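Local structure of peroxiredoxin PRX1, mitochondrial (Saccharomyces cerevisiae, 5YKJ) at residues F11-V17 with F94-G98; S29-S35 with N62-L68; V48-K53 with I83-V89; V127-F131 with I142-S147; K138-I142 with L163-D167. The protein probably reduces peroxides in mitochondria as a 1-Cys peroxiredoxin, its oxidised thiol being resolved by the glutathione and thioredoxin systems. One frame throughout, in Å; residues are numbered along the deposited sequence.

Overall arrangement
From the N terminus, contact 1 closes a wide loop by setting residues 11-17 against strand 96-98, an outermost strand of the mixed sheet. Contacts 2 and 3 both fall within that loop and cross each other: contact 2 pairs strands 30-36 and 63-69, and contact 3 packs together the helices 46-53 and 73-87 that follow these strands. Phe94 of contact 1 touches both. Later in the chain, contact 4 closes the hairpin of strands 129-133 and 139-144, joined to contact 2 by the bond from Phe131 N to Leu33 O. Contact 5 shares Ile142 with it, crosses it, and ties the sheet to helix 153-169, about 26 Å from contact 3, centre to centre.

Contact 1. Residues F11-V17 with F94-G98; sequences FDADTTV and FPIIG
Ile97 is the bump around which residues 11-15 bend. Its CD1 reaches the rim of the Phe11 ring, 3.7 Å from CZ and near the ring plane; its CG2 branch meets Ala13 CB at 3.8 Å, and its CG1 lies 4.0 Å from Thr15 CG2. The Pro95 ring fits between Thr15 and Val17. Thr15 runs alongside it, OG1 3.8 Å from Pro95 CB, while Val17 crosses it with both methyls, CG1 being 4.0 Å from the same CB. Thr15 OG1 also accepts from Val17 N, an ST turn, and bonds Gly18 O. Between these fits the backbones are bridged through Thr15 and Ile97: Gly98 N donates to Asp14 O, and Thr16 N to Ile96 O. With chi1 at 54°, Thr16 OG1 lies between its own N and carbonyl carbon and accepts from Ile96 N at 2.9 Å (152° at the hydrogen). A valine here would probably leave Ile96 N without that acceptor at the start of its strand. Water 1 links Asp14 N to Gly98 O. Helix 73-87 adjoins one flank, where His76 and Ile80 touch Thr16 and Ile96; strand 63-69 continues the sheet beyond Pro95 and Ile97, and Val104 and Leu107 of helix 103-107 pack on Phe11.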
# COMPACT_ATOMS: atom_id res chain seq x y z
N PHE A 11 3.84 -11.68 10.20
CA PHE A 11 4.97 -12.49 9.87
C PHE A 11 6.23 -11.93 10.48
O PHE A 11 6.26 -10.85 10.81
CB PHE A 11 5.15 -12.67 8.32
CG PHE A 11 5.29 -11.38 7.56
CD1 PHE A 11 6.53 -10.82 7.35
CD2 PHE A 11 4.21 -10.76 6.99
CE1 PHE A 11 6.68 -9.63 6.70
CE2 PHE A 11 4.37 -9.59 6.30
CZ PHE A 11 5.60 -9.04 6.14
N ASP A 12 7.25 -12.76 10.54
CA ASP A 12 8.56 -12.37 10.95
C ASP A 12 9.43 -12.49 9.71
O ASP A 12 9.28 -13.38 8.97
CB ASP A 12 9.15 -13.27 12.04
CG ASP A 12 8.43 -13.12 13.36
OD1 ASP A 12 8.24 -12.09 13.86
OD2 ASP A 12 8.06 -14.13 13.90
N ALA A 13 10.34 -11.56 9.52
CA ALA A 13 11.20 -11.60 8.36
C ALA A 13 12.49 -10.88 8.59
O ALA A 13 12.58 -10.07 9.41
CB ALA A 13 10.51 -10.94 7.18
N ASP A 14 13.46 -11.24 7.77
CA ASP A 14 14.73 -10.59 7.67
C ASP A 14 14.55 -9.47 6.63
O ASP A 14 13.95 -9.67 5.63
CB ASP A 14 15.80 -11.57 7.22
CG ASP A 14 15.73 -12.86 7.96
OD1 ASP A 14 16.22 -12.88 9.08
OD2 ASP A 14 15.10 -13.84 7.46
N THR A 15 15.06 -8.31 6.95
CA THR A 15 14.94 -7.15 6.11
C THR A 15 16.20 -6.30 6.16
O THR A 15 17.09 -6.55 6.91
CB THR A 15 13.78 -6.22 6.54
OG1 THR A 15 14.15 -5.46 7.66
CG2 THR A 15 12.55 -7.02 6.92
N THR A 16 16.18 -5.27 5.32
CA THR A 16 17.25 -4.31 5.18
C THR A 16 17.41 -3.49 6.44
O THR A 16 18.38 -2.83 6.55
CB THR A 16 17.09 -3.37 3.97
OG1 THR A 16 15.82 -2.73 4.02
CG2 THR A 16 17.29 -4.08 2.69
N VAL A 17 16.45 -3.52 7.34
CA VAL A 17 16.54 -2.84 8.64
C VAL A 17 16.70 -3.78 9.81
O VAL A 17 16.57 -3.37 10.91
CB VAL A 17 15.41 -1.85 8.97
CG1 VAL A 17 15.11 -0.93 7.84
CG2 VAL A 17 14.16 -2.51 9.54
N PHE A 94 12.73 2.90 4.66
CA PHE A 94 11.85 1.81 4.94
C PHE A 94 12.58 0.54 4.58
O PHE A 94 13.49 0.51 3.88
CB PHE A 94 10.54 1.95 4.15
CG PHE A 94 10.72 2.24 2.69
CD1 PHE A 94 11.05 1.23 1.84
CD2 PHE A 94 10.54 3.49 2.17
CE1 PHE A 94 11.24 1.48 0.51
CE2 PHE A 94 10.67 3.72 0.83
CZ PHE A 94 11.05 2.73 0.00
N PRO A 95 12.07 -0.53 5.17
CA PRO A 95 12.65 -1.83 4.91
C PRO A 95 12.23 -2.47 3.61
O PRO A 95 11.22 -2.17 3.10
CB PRO A 95 12.08 -2.72 6.02
CG PRO A 95 11.19 -1.89 6.84
CD PRO A 95 10.94 -0.65 6.10
N ILE A 96 13.08 -3.35 3.15
CA ILE A 96 12.78 -4.21 2.05
C ILE A 96 12.97 -5.63 2.63
O ILE A 96 13.98 -5.93 3.13
CB ILE A 96 13.66 -4.04 0.81
CG1 ILE A 96 13.67 -2.56 0.39
CG2 ILE A 96 13.11 -4.87 -0.33
CD1 ILE A 96 14.36 -2.30 -0.90
N ILE A 97 11.92 -6.45 2.54
CA ILE A 97 11.94 -7.78 3.06
C ILE A 97 12.71 -8.76 2.16
O ILE A 97 12.48 -8.82 1.02
CB ILE A 97 10.48 -8.30 3.21
CG1 ILE A 97 9.67 -7.45 4.19
CG2 ILE A 97 10.45 -9.79 3.53
CD1 ILE A 97 8.16 -7.49 3.94
N GLY A 98 13.61 -9.51 2.76
CA GLY A 98 14.34 -10.51 2.02
C GLY A 98 13.58 -11.82 2.02
O GLY A 98 13.71 -12.62 2.86
O HOH W 1 12.77 -13.15 5.45

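Contact 2. Residues S29-S35 with N62-L68; sequences SWGVLFS and NVKLIGL
Phe34 holds CG between its own N and carbonyl carbon (chi1 52°), swinging the ring across onto Gly67. Gly67 CA sits over that ring face, 3.7 Å from the centroid and 21° off the normal, a CH-pi contact for which the lack of a side chain leaves room; Ile66 O lies above the same face. At the other end, chi1 of -167° in Asn62 carries OD1 to Ser29 OG, which donates to it at 2.8 Å from well above the amide carbonyl plane. Leu33 and Ile66 lie side by side, CD1 3.7 Å from CG2. On the face of Val32 and Phe34, Val32 CG2 crosses Val63 CG1 at 3.8 Å. Six backbone bonds, from Trp30 N to Asn62 O through to Leu68 N to Phe34 O, hold the parallel strands in register at 4.4 Å between axes. They are neighbours in the thioredoxin-like sheet, joined by a beta-alpha-beta crossover through helices 46-53 and 55-59. Lys64 NZ bonds Ser29 OG weakly, its main partners being Leu26 O and Tyr25 O. Buried amides thus bond within the sheet between largely apolar faces; side-chain bonds between the segments gather where the strands begin, while Ser35 OG at the far end bonds to Ser129 O.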
# COMPACT_ATOMS: atom_id res chain seq x y z
N SER A 29 0.27 2.63 12.75
CA SER A 29 0.27 3.38 11.54
C SER A 29 -0.45 2.61 10.44
O SER A 29 -0.68 1.45 10.55
CB SER A 29 1.70 3.61 11.09
OG SER A 29 2.40 4.49 11.93
N TRP A 30 -0.76 3.31 9.38
CA TRP A 30 -1.28 2.66 8.19
C TRP A 30 -0.01 2.08 7.55
O TRP A 30 1.08 2.46 7.84
CB TRP A 30 -1.93 3.65 7.21
CG TRP A 30 -3.27 4.09 7.60
CD1 TRP A 30 -3.59 4.92 8.61
CD2 TRP A 30 -4.49 3.77 6.96
NE1 TRP A 30 -4.93 5.13 8.66
CE2 TRP A 30 -5.51 4.44 7.64
CE3 TRP A 30 -4.83 3.00 5.87
CZ2 TRP A 30 -6.84 4.32 7.29
CZ3 TRP A 30 -6.17 2.91 5.50
CH2 TRP A 30 -7.14 3.55 6.21
N GLY A 31 -0.23 1.16 6.63
CA GLY A 31 0.84 0.54 5.92
C GLY A 31 0.60 0.34 4.42
O GLY A 31 -0.48 0.15 4.02
N VAL A 32 1.68 0.41 3.68
CA VAL A 32 1.68 0.10 2.27
C VAL A 32 2.76 -0.98 2.04
O VAL A 32 3.92 -0.72 2.18
CB VAL A 32 1.90 1.33 1.38
CG1 VAL A 32 1.97 0.92 -0.08
CG2 VAL A 32 0.79 2.32 1.51
N LEU A 33 2.31 -2.19 1.71
CA LEU A 33 3.21 -3.26 1.41
C LEU A 33 3.23 -3.42 -0.13
O LEU A 33 2.23 -3.68 -0.69
CB LEU A 33 2.79 -4.55 2.11
CG LEU A 33 3.45 -5.88 1.81
CD1 LEU A 33 4.89 -5.86 2.23
CD2 LEU A 33 2.66 -7.03 2.41
N PHE A 34 4.39 -3.23 -0.73
CA PHE A 34 4.56 -3.31 -2.15
C PHE A 34 5.58 -4.39 -2.52
O PHE A 34 6.54 -4.54 -1.91
CB PHE A 34 4.92 -1.97 -2.79
CG PHE A 34 6.10 -1.25 -2.16
CD1 PHE A 34 5.91 -0.41 -1.16
CD2 PHE A 34 7.36 -1.45 -2.60
CE1 PHE A 34 6.94 0.25 -0.60
CE2 PHE A 34 8.42 -0.77 -2.05
CZ PHE A 34 8.20 0.05 -1.04
N SER A 35 5.24 -5.12 -3.57
CA SER A 35 5.94 -6.27 -4.00
C SER A 35 6.67 -6.21 -5.34
O SER A 35 6.24 -5.60 -6.21
CB SER A 35 4.94 -7.43 -4.05
OG SER A 35 4.15 -7.41 -2.91
N ASN A 62 0.78 9.32 8.49
CA ASN A 62 0.89 8.19 9.40
C ASN A 62 0.88 6.85 8.66
O ASN A 62 0.24 5.95 9.05
CB ASN A 62 -0.16 8.19 10.50
CG ASN A 62 0.15 7.22 11.59
OD1 ASN A 62 1.27 7.02 11.92
ND2 ASN A 62 -0.89 6.64 12.16
N VAL A 63 1.60 6.79 7.55
CA VAL A 63 1.73 5.60 6.74
C VAL A 63 3.20 5.14 6.69
O VAL A 63 4.04 5.89 6.38
CB VAL A 63 1.27 5.84 5.30
CG1 VAL A 63 1.40 4.57 4.49
CG2 VAL A 63 -0.16 6.34 5.26
N LYS A 64 3.44 3.87 6.98
CA LYS A 64 4.73 3.27 6.90
C LYS A 64 4.80 2.40 5.64
O LYS A 64 3.91 1.68 5.35
CB LYS A 64 4.98 2.38 8.09
CG LYS A 64 5.18 3.14 9.36
CD LYS A 64 5.68 2.32 10.51
CE LYS A 64 5.75 3.21 11.71
NZ LYS A 64 5.14 2.67 12.92
N LEU A 65 5.90 2.54 4.92
CA LEU A 65 6.16 1.81 3.72
C LEU A 65 7.00 0.59 4.03
O LEU A 65 7.74 0.55 4.95
CB LEU A 65 6.89 2.70 2.69
CG LEU A 65 6.19 3.96 2.26
CD1 LEU A 65 7.12 4.91 1.57
CD2 LEU A 65 5.12 3.59 1.27
N ILE A 66 6.78 -0.43 3.24
CA ILE A 66 7.56 -1.65 3.32
C ILE A 66 7.54 -2.39 1.97
O ILE A 66 6.55 -2.62 1.43
CB ILE A 66 7.17 -2.55 4.49
CG1 ILE A 66 8.12 -3.69 4.60
CG2 ILE A 66 5.74 -3.00 4.37
CD1 ILE A 66 8.16 -4.28 5.99
N GLY A 67 8.71 -2.69 1.52
CA GLY A 67 8.87 -3.32 0.28
C GLY A 67 9.12 -4.86 0.35
O GLY A 67 9.58 -5.29 1.37
N LEU A 68 8.73 -5.77 -0.57
CA LEU A 68 9.03 -7.13 -0.54
C LEU A 68 9.57 -7.39 -1.92
O LEU A 68 9.07 -7.02 -2.89
CB LEU A 68 7.74 -7.94 -0.32
CG LEU A 68 7.83 -9.45 -0.35
CD1 LEU A 68 6.60 -10.04 0.28
CD2 LEU A 68 7.88 -9.94 -1.78

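Contact 3. Residues V48-K53 with I83-V89; sequences VSAFAK and IKEIAKV
Val48 opens the contact by meeting Ile83 at about a right angle: its CG1 branch lies 3.8 Å from Ile83 CD1, the far end of that side chain. One residue on, Ser49 fits closely against the second helix. Its CB rests 3.6 Å from the Ala87 methyl, and OG touches Ile83 CG2 at 3.5 Å. That hydroxyl nevertheless has a polar mate, because with chi1 at -67° it lies beside its own backbone N and bonds back to Thr45 O, in the residue just before its helix; what it offers Ile83 is packing alone. Ala52 presents a small methyl to Val89, CB to CG2 being 4.3 Å. Lys53 does two things. Its CG crosses Val89 CG1 at 3.9 Å, and the chain then bends at chi3 and chi4 to bring NZ 3.2 Å from Ala87 O, which it meets well to the side of the C=O direction (117°). Ala87 is the last helical residue there, so its carbonyl belongs to the C-terminal end of the helix dipole, where a lysine charge is likely to be welcome. Lys88, with positive phi, turns the chain out of the helix and lets Val89 fold back on Ala52 and Lys53. The axes cross at -74° and approach to 9.2 Å, an ordinary helix-packing distance, with the small Ser49 and Ala87 side chains meeting between them. Such packing fits two successive beta-alpha-beta crossovers of the thioredoxin-like fold, here with helix 46-53 starting just after Cys44, the oxidised cysteine.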
# COMPACT_ATOMS: atom_id res chain seq x y z
N VAL A 48 10.67 1.88 -6.36
CA VAL A 48 11.21 1.99 -5.05
C VAL A 48 11.86 3.36 -4.86
O VAL A 48 11.78 3.94 -3.86
CB VAL A 48 12.17 0.82 -4.69
CG1 VAL A 48 12.67 0.97 -3.28
CG2 VAL A 48 11.49 -0.50 -4.76
N SER A 49 12.48 3.83 -5.90
CA SER A 49 13.10 5.14 -5.87
C SER A 49 12.06 6.22 -5.59
O SER A 49 12.30 7.11 -4.85
CB SER A 49 13.80 5.42 -7.25
OG SER A 49 14.89 4.59 -7.47
N ALA A 50 10.93 6.12 -6.25
CA ALA A 50 9.88 7.10 -6.05
C ALA A 50 9.30 7.07 -4.63
O ALA A 50 9.12 8.08 -4.03
CB ALA A 50 8.79 6.94 -7.11
N PHE A 51 9.05 5.88 -4.12
CA PHE A 51 8.55 5.76 -2.77
C PHE A 51 9.57 6.32 -1.80
O PHE A 51 9.22 6.89 -0.84
CB PHE A 51 8.21 4.31 -2.43
CG PHE A 51 6.89 3.85 -2.98
CD1 PHE A 51 5.72 4.36 -2.51
CD2 PHE A 51 6.84 2.90 -3.95
CE1 PHE A 51 4.53 3.93 -3.04
CE2 PHE A 51 5.64 2.48 -4.49
CZ PHE A 51 4.48 2.99 -4.03
N ALA A 52 10.83 6.08 -2.08
CA ALA A 52 11.87 6.63 -1.20
C ALA A 52 11.88 8.16 -1.20
O ALA A 52 12.00 8.75 -0.19
CB ALA A 52 13.25 6.12 -1.58
N LYS A 53 11.79 8.74 -2.35
CA LYS A 53 11.79 10.19 -2.45
C LYS A 53 10.58 10.78 -1.78
O LYS A 53 10.64 11.83 -1.26
CB LYS A 53 11.68 10.66 -3.86
CG LYS A 53 12.77 10.42 -4.84
CD LYS A 53 12.58 11.48 -5.94
CE LYS A 53 12.56 11.01 -7.36
NZ LYS A 53 13.96 11.06 -7.80
N ILE A 83 19.54 2.35 -5.78
CA ILE A 83 18.33 3.17 -5.67
C ILE A 83 18.67 4.56 -5.09
O ILE A 83 18.21 5.54 -5.56
CB ILE A 83 17.24 2.46 -4.83
CG1 ILE A 83 16.60 1.27 -5.57
CG2 ILE A 83 16.13 3.44 -4.40
CD1 ILE A 83 16.14 0.13 -4.72
N LYS A 84 19.54 4.61 -4.09
CA LYS A 84 19.94 5.87 -3.52
C LYS A 84 20.56 6.76 -4.61
O LYS A 84 20.24 7.90 -4.74
CB LYS A 84 20.91 5.66 -2.31
CG LYS A 84 20.24 5.17 -1.04
CD LYS A 84 21.15 5.10 0.18
CE LYS A 84 22.44 4.33 -0.01
NZ LYS A 84 23.34 4.55 1.17
N GLU A 85 21.43 6.16 -5.39
CA GLU A 85 22.07 6.87 -6.48
C GLU A 85 21.13 7.35 -7.55
O GLU A 85 21.22 8.46 -7.98
CB GLU A 85 23.18 6.03 -7.14
CG GLU A 85 24.20 5.47 -6.17
CD GLU A 85 25.08 4.37 -6.73
OE1 GLU A 85 25.13 4.22 -7.95
OE2 GLU A 85 25.76 3.68 -5.94
N ILE A 86 20.24 6.48 -7.98
CA ILE A 86 19.27 6.82 -8.99
C ILE A 86 18.24 7.83 -8.57
O ILE A 86 17.98 8.76 -9.28
CB ILE A 86 18.61 5.55 -9.50
CG1 ILE A 86 19.65 4.69 -10.18
CG2 ILE A 86 17.43 5.83 -10.42
CD1 ILE A 86 19.17 3.28 -10.33
N ALA A 87 17.68 7.63 -7.41
CA ALA A 87 16.71 8.53 -6.87
C ALA A 87 17.29 9.81 -6.30
O ALA A 87 16.58 10.72 -6.03
CB ALA A 87 15.95 7.85 -5.78
N LYS A 88 18.59 9.84 -6.08
CA LYS A 88 19.21 10.97 -5.42
C LYS A 88 18.59 11.21 -4.06
O LYS A 88 18.15 12.27 -3.77
CB LYS A 88 19.23 12.24 -6.26
CG LYS A 88 20.02 12.06 -7.54
CD LYS A 88 20.17 13.34 -8.31
CE LYS A 88 21.63 13.65 -8.55
NZ LYS A 88 22.27 12.71 -9.48
N VAL A 89 18.54 10.17 -3.25
CA VAL A 89 18.06 10.24 -1.90
C VAL A 89 19.20 9.79 -0.98
O VAL A 89 19.97 8.98 -1.33
CB VAL A 89 16.84 9.35 -1.59
CG1 VAL A 89 15.54 9.93 -2.16
CG2 VAL A 89 17.08 7.96 -2.08

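Contact 4. Residues V127-F131 with I142-S147; sequences VRSVF and IFTYPS
Arg128 reaches across the open end of the hairpin and grips the backbone of residues 145-147. NE donates to Tyr145 O at 2.8 Å (151° at the hydrogen) from above the carbonyl plane, while NH2 makes a weak bond to Pro146 O. Ser147 CA lies over one face of the guanidinium, 3.5 Å from NE. CB and CG already lie against Tyr145 O, and bends at chi2 (-67°) and chi3 (-76°) bring NE back to the same oxygen. Ser129 OG and Thr144 OG1 share a hydrogen bond of 2.7 Å. Val130 lays its isopropyl group over the Phe143 ring, CB 3.7 Å from the centroid in a CH-pi contact, and Phe131 CD2 packs on Ile142 CG1 at 3.9 Å. The backbones set these groups in place: Val130 and Phe143 form the hydrogen-bonded antiparallel pair, with Val130 N 2.8 Å from Phe143 O. Where the strands part, water 2 links Arg128 O, Phe143 O and Tyr145 N. Further out, Glu47 forms a salt bridge with Arg128 NH1, and Arg151 NH2 bonds Arg128 O. A leucine in place of Arg128 would probably leave Glu47 without its charged mate and the 145-147 backbone without its side-chain donors. This is a beta hairpin at the edge of a thioredoxin-like sheet, and Arg128, joined to Glu47 three residues after Cys44, probably corresponds to the arginine found near the peroxidatic cysteine in peroxiredoxins.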
# COMPACT_ATOMS: atom_id res chain seq x y z
N VAL A 127 4.33 -11.61 -8.29
CA VAL A 127 4.73 -10.99 -7.02
C VAL A 127 4.83 -9.49 -7.24
O VAL A 127 5.84 -8.93 -7.30
CB VAL A 127 6.02 -11.58 -6.51
CG1 VAL A 127 6.35 -10.98 -5.15
CG2 VAL A 127 5.84 -13.07 -6.35
N ARG A 128 3.67 -8.93 -7.41
CA ARG A 128 3.54 -7.55 -7.79
C ARG A 128 2.39 -6.77 -7.15
O ARG A 128 2.07 -5.73 -7.60
CB ARG A 128 3.34 -7.48 -9.31
CG ARG A 128 4.60 -7.49 -10.13
CD ARG A 128 5.41 -6.22 -9.93
NE ARG A 128 4.85 -5.08 -10.63
CZ ARG A 128 5.30 -3.84 -10.54
NH1 ARG A 128 6.33 -3.56 -9.80
NH2 ARG A 128 4.74 -2.88 -11.22
N SER A 129 1.80 -7.35 -6.15
CA SER A 129 0.70 -6.69 -5.50
C SER A 129 1.11 -5.62 -4.52
O SER A 129 2.12 -5.66 -3.97
CB SER A 129 -0.23 -7.70 -4.82
OG SER A 129 -0.72 -8.63 -5.72
N VAL A 130 0.22 -4.65 -4.38
CA VAL A 130 0.37 -3.60 -3.41
C VAL A 130 -0.85 -3.69 -2.48
O VAL A 130 -1.91 -3.74 -2.92
CB VAL A 130 0.43 -2.17 -4.02
CG1 VAL A 130 0.53 -1.10 -2.93
CG2 VAL A 130 1.64 -2.04 -4.90
N PHE A 131 -0.58 -3.75 -1.19
CA PHE A 131 -1.63 -3.83 -0.21
C PHE A 131 -1.63 -2.60 0.70
O PHE A 131 -0.63 -2.30 1.24
CB PHE A 131 -1.43 -5.09 0.69
CG PHE A 131 -1.29 -6.40 -0.05
CD1 PHE A 131 -0.08 -6.82 -0.58
CD2 PHE A 131 -2.37 -7.24 -0.21
CE1 PHE A 131 0.03 -8.00 -1.24
CE2 PHE A 131 -2.23 -8.44 -0.88
CZ PHE A 131 -1.03 -8.80 -1.36
N ILE A 142 -6.22 -3.26 -2.70
CA ILE A 142 -5.20 -4.02 -3.36
C ILE A 142 -5.11 -3.66 -4.83
O ILE A 142 -6.07 -3.41 -5.42
CB ILE A 142 -5.52 -5.55 -3.26
CG1 ILE A 142 -5.73 -5.98 -1.83
CG2 ILE A 142 -4.40 -6.42 -3.82
CD1 ILE A 142 -6.16 -7.41 -1.71
N PHE A 143 -3.90 -3.64 -5.34
CA PHE A 143 -3.74 -3.49 -6.74
C PHE A 143 -2.51 -4.22 -7.25
O PHE A 143 -1.52 -4.26 -6.60
CB PHE A 143 -3.85 -2.05 -7.19
CG PHE A 143 -2.76 -1.15 -6.77
CD1 PHE A 143 -1.65 -1.00 -7.55
CD2 PHE A 143 -2.87 -0.41 -5.62
CE1 PHE A 143 -0.66 -0.18 -7.20
CE2 PHE A 143 -1.86 0.43 -5.26
CZ PHE A 143 -0.76 0.56 -6.06
N THR A 144 -2.66 -4.81 -8.43
CA THR A 144 -1.59 -5.57 -9.05
C THR A 144 -1.31 -5.19 -10.49
O THR A 144 -2.04 -5.49 -11.34
CB THR A 144 -1.81 -7.09 -8.93
OG1 THR A 144 -2.22 -7.44 -7.62
CG2 THR A 144 -0.54 -7.83 -9.28
N TYR A 145 -0.18 -4.51 -10.68
CA TYR A 145 0.31 -4.13 -11.97
C TYR A 145 1.47 -5.08 -12.30
O TYR A 145 2.21 -5.44 -11.51
CB TYR A 145 0.88 -2.71 -11.98
CG TYR A 145 -0.07 -1.52 -11.84
CD1 TYR A 145 -1.33 -1.65 -11.32
CD2 TYR A 145 0.34 -0.29 -12.22
CE1 TYR A 145 -2.17 -0.57 -11.22
CE2 TYR A 145 -0.47 0.80 -12.11
CZ TYR A 145 -1.73 0.64 -11.59
OH TYR A 145 -2.56 1.70 -11.43
N PRO A 146 1.50 -5.44 -13.58
CA PRO A 146 2.55 -6.32 -13.99
C PRO A 146 3.97 -5.60 -13.95
O PRO A 146 3.97 -4.42 -13.90
CB PRO A 146 2.25 -6.68 -15.43
CG PRO A 146 1.53 -5.49 -15.92
CD PRO A 146 0.73 -4.97 -14.74
N SER A 147 5.13 -6.27 -13.93
CA SER A 147 6.39 -5.68 -13.71
C SER A 147 6.74 -4.80 -14.86
O SER A 147 7.68 -4.14 -14.89
CB SER A 147 7.41 -6.78 -13.57
OG SER A 147 7.46 -7.55 -14.73
O HOH W 2 0.91 -3.18 -8.14

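Contact 5. Residues K138-I142 with L163-D167; sequences KIRLI and LQLTD
Arg140 slides past Leu163 on its way to Asp167, and its side chain can be followed atom by atom. CB starts against the fork of Leu163, 4.1 Å from both CD1 and CD2. The chain then bends at chi2 (-71°) and chi3, turning NE and the guanidinium along the leucine instead of out from the strand. NE passes Leu163 CD2 at 4.2 Å, and NH2 comes nearer to the same methyl, 3.8 Å. At the tip the guanidinium meets the carboxylate end-on: NH1 donates to Asp167 OD2 and NH2 to OD1, each at 2.9 Å and nearly straight, 168° for the first. Both oxygens are met on their syn sides, and the two flat groups, 26° apart, are almost coplanar. Next along the strand, Leu141 CB makes a looser approach to Leu163 CD1 at 4.5 Å. On the helix, Leu163 O takes both the backbone bond from Asp167 N and one from Thr166 OG1 at 2.9 Å. Trp30 touches Arg140, Leu163 and Asp167, placing a large aromatic group beside the ion pair. Asp134 forms a second salt bridge with Arg140 NH1, so one guanidinium serves two carboxylates. That arrangement is likely to stabilise the charged forms of all three groups, and the paired bonds hold the guanidinium against rotation while coupling strand 139-144 to helix 153-169 at the surface.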
# COMPACT_ATOMS: atom_id res chain seq x y z
N LYS A 138 -6.23 -4.40 8.76
CA LYS A 138 -7.11 -4.84 7.73
C LYS A 138 -6.60 -4.39 6.40
O LYS A 138 -6.21 -3.35 6.27
CB LYS A 138 -8.53 -4.25 7.87
CG LYS A 138 -9.17 -4.57 9.18
CD LYS A 138 -9.38 -6.04 9.22
CE LYS A 138 -9.83 -6.47 10.60
NZ LYS A 138 -11.11 -7.15 10.53
N ILE A 139 -6.67 -5.27 5.41
CA ILE A 139 -6.33 -4.93 4.06
C ILE A 139 -7.52 -4.13 3.53
O ILE A 139 -8.60 -4.55 3.53
CB ILE A 139 -6.10 -6.19 3.19
CG1 ILE A 139 -4.89 -6.97 3.69
CG2 ILE A 139 -5.87 -5.73 1.78
CD1 ILE A 139 -4.77 -8.37 3.11
N ARG A 140 -7.24 -2.92 3.08
CA ARG A 140 -8.27 -2.01 2.62
C ARG A 140 -8.41 -1.85 1.11
O ARG A 140 -9.43 -1.51 0.62
CB ARG A 140 -8.11 -0.64 3.30
CG ARG A 140 -8.09 -0.71 4.82
CD ARG A 140 -9.45 -1.04 5.39
NE ARG A 140 -10.43 -0.02 5.06
CZ ARG A 140 -10.60 1.06 5.78
NH1 ARG A 140 -9.94 1.23 6.88
NH2 ARG A 140 -11.46 1.96 5.39
N LEU A 141 -7.32 -2.09 0.43
CA LEU A 141 -7.23 -1.90 -0.99
C LEU A 141 -6.04 -2.68 -1.52
O LEU A 141 -5.08 -2.72 -0.89
CB LEU A 141 -7.03 -0.39 -1.29
CG LEU A 141 -7.08 0.16 -2.71
CD1 LEU A 141 -7.63 1.59 -2.77
CD2 LEU A 141 -5.70 0.18 -3.34
N ILE A 142 -6.22 -3.26 -2.70
CA ILE A 142 -5.20 -4.02 -3.36
C ILE A 142 -5.11 -3.66 -4.83
O ILE A 142 -6.07 -3.41 -5.42
CB ILE A 142 -5.52 -5.55 -3.26
CG1 ILE A 142 -5.73 -5.98 -1.83
CG2 ILE A 142 -4.40 -6.42 -3.82
CD1 ILE A 142 -6.16 -7.41 -1.71
N LEU A 163 -9.27 6.90 1.89
CA LEU A 163 -9.56 5.93 2.93
C LEU A 163 -9.55 6.52 4.32
O LEU A 163 -10.37 6.19 5.12
CB LEU A 163 -8.55 4.78 2.88
CG LEU A 163 -8.70 3.78 1.74
CD1 LEU A 163 -7.40 3.02 1.56
CD2 LEU A 163 -9.84 2.83 2.05
N GLN A 164 -8.57 7.35 4.56
CA GLN A 164 -8.47 8.00 5.85
C GLN A 164 -9.63 8.93 6.09
O GLN A 164 -10.11 9.00 7.17
CB GLN A 164 -7.13 8.71 6.04
CG GLN A 164 -5.96 7.73 6.04
CD GLN A 164 -4.61 8.40 6.26
OE1 GLN A 164 -4.42 9.54 6.00
NE2 GLN A 164 -3.69 7.64 6.73
N LEU A 165 -10.01 9.65 5.07
CA LEU A 165 -11.12 10.56 5.17
C LEU A 165 -12.45 9.83 5.42
O LEU A 165 -13.24 10.23 6.23
CB LEU A 165 -11.24 11.45 3.93
CG LEU A 165 -12.38 12.48 4.05
CD1 LEU A 165 -12.10 13.46 5.17
CD2 LEU A 165 -12.56 13.16 2.73
N THR A 166 -12.65 8.75 4.69
CA THR A 166 -13.84 7.98 4.89
C THR A 166 -13.94 7.42 6.32
O THR A 166 -14.98 7.42 6.87
CB THR A 166 -14.03 6.82 3.87
OG1 THR A 166 -13.01 5.88 3.98
CG2 THR A 166 -14.06 7.32 2.55
N ASP A 167 -12.84 6.93 6.87
CA ASP A 167 -12.81 6.45 8.22
C ASP A 167 -13.03 7.57 9.23
O ASP A 167 -13.66 7.37 10.21
CB ASP A 167 -11.48 5.79 8.55
CG ASP A 167 -11.33 4.40 7.93
OD1 ASP A 167 -12.23 3.98 7.27
OD2 ASP A 167 -10.29 3.82 8.12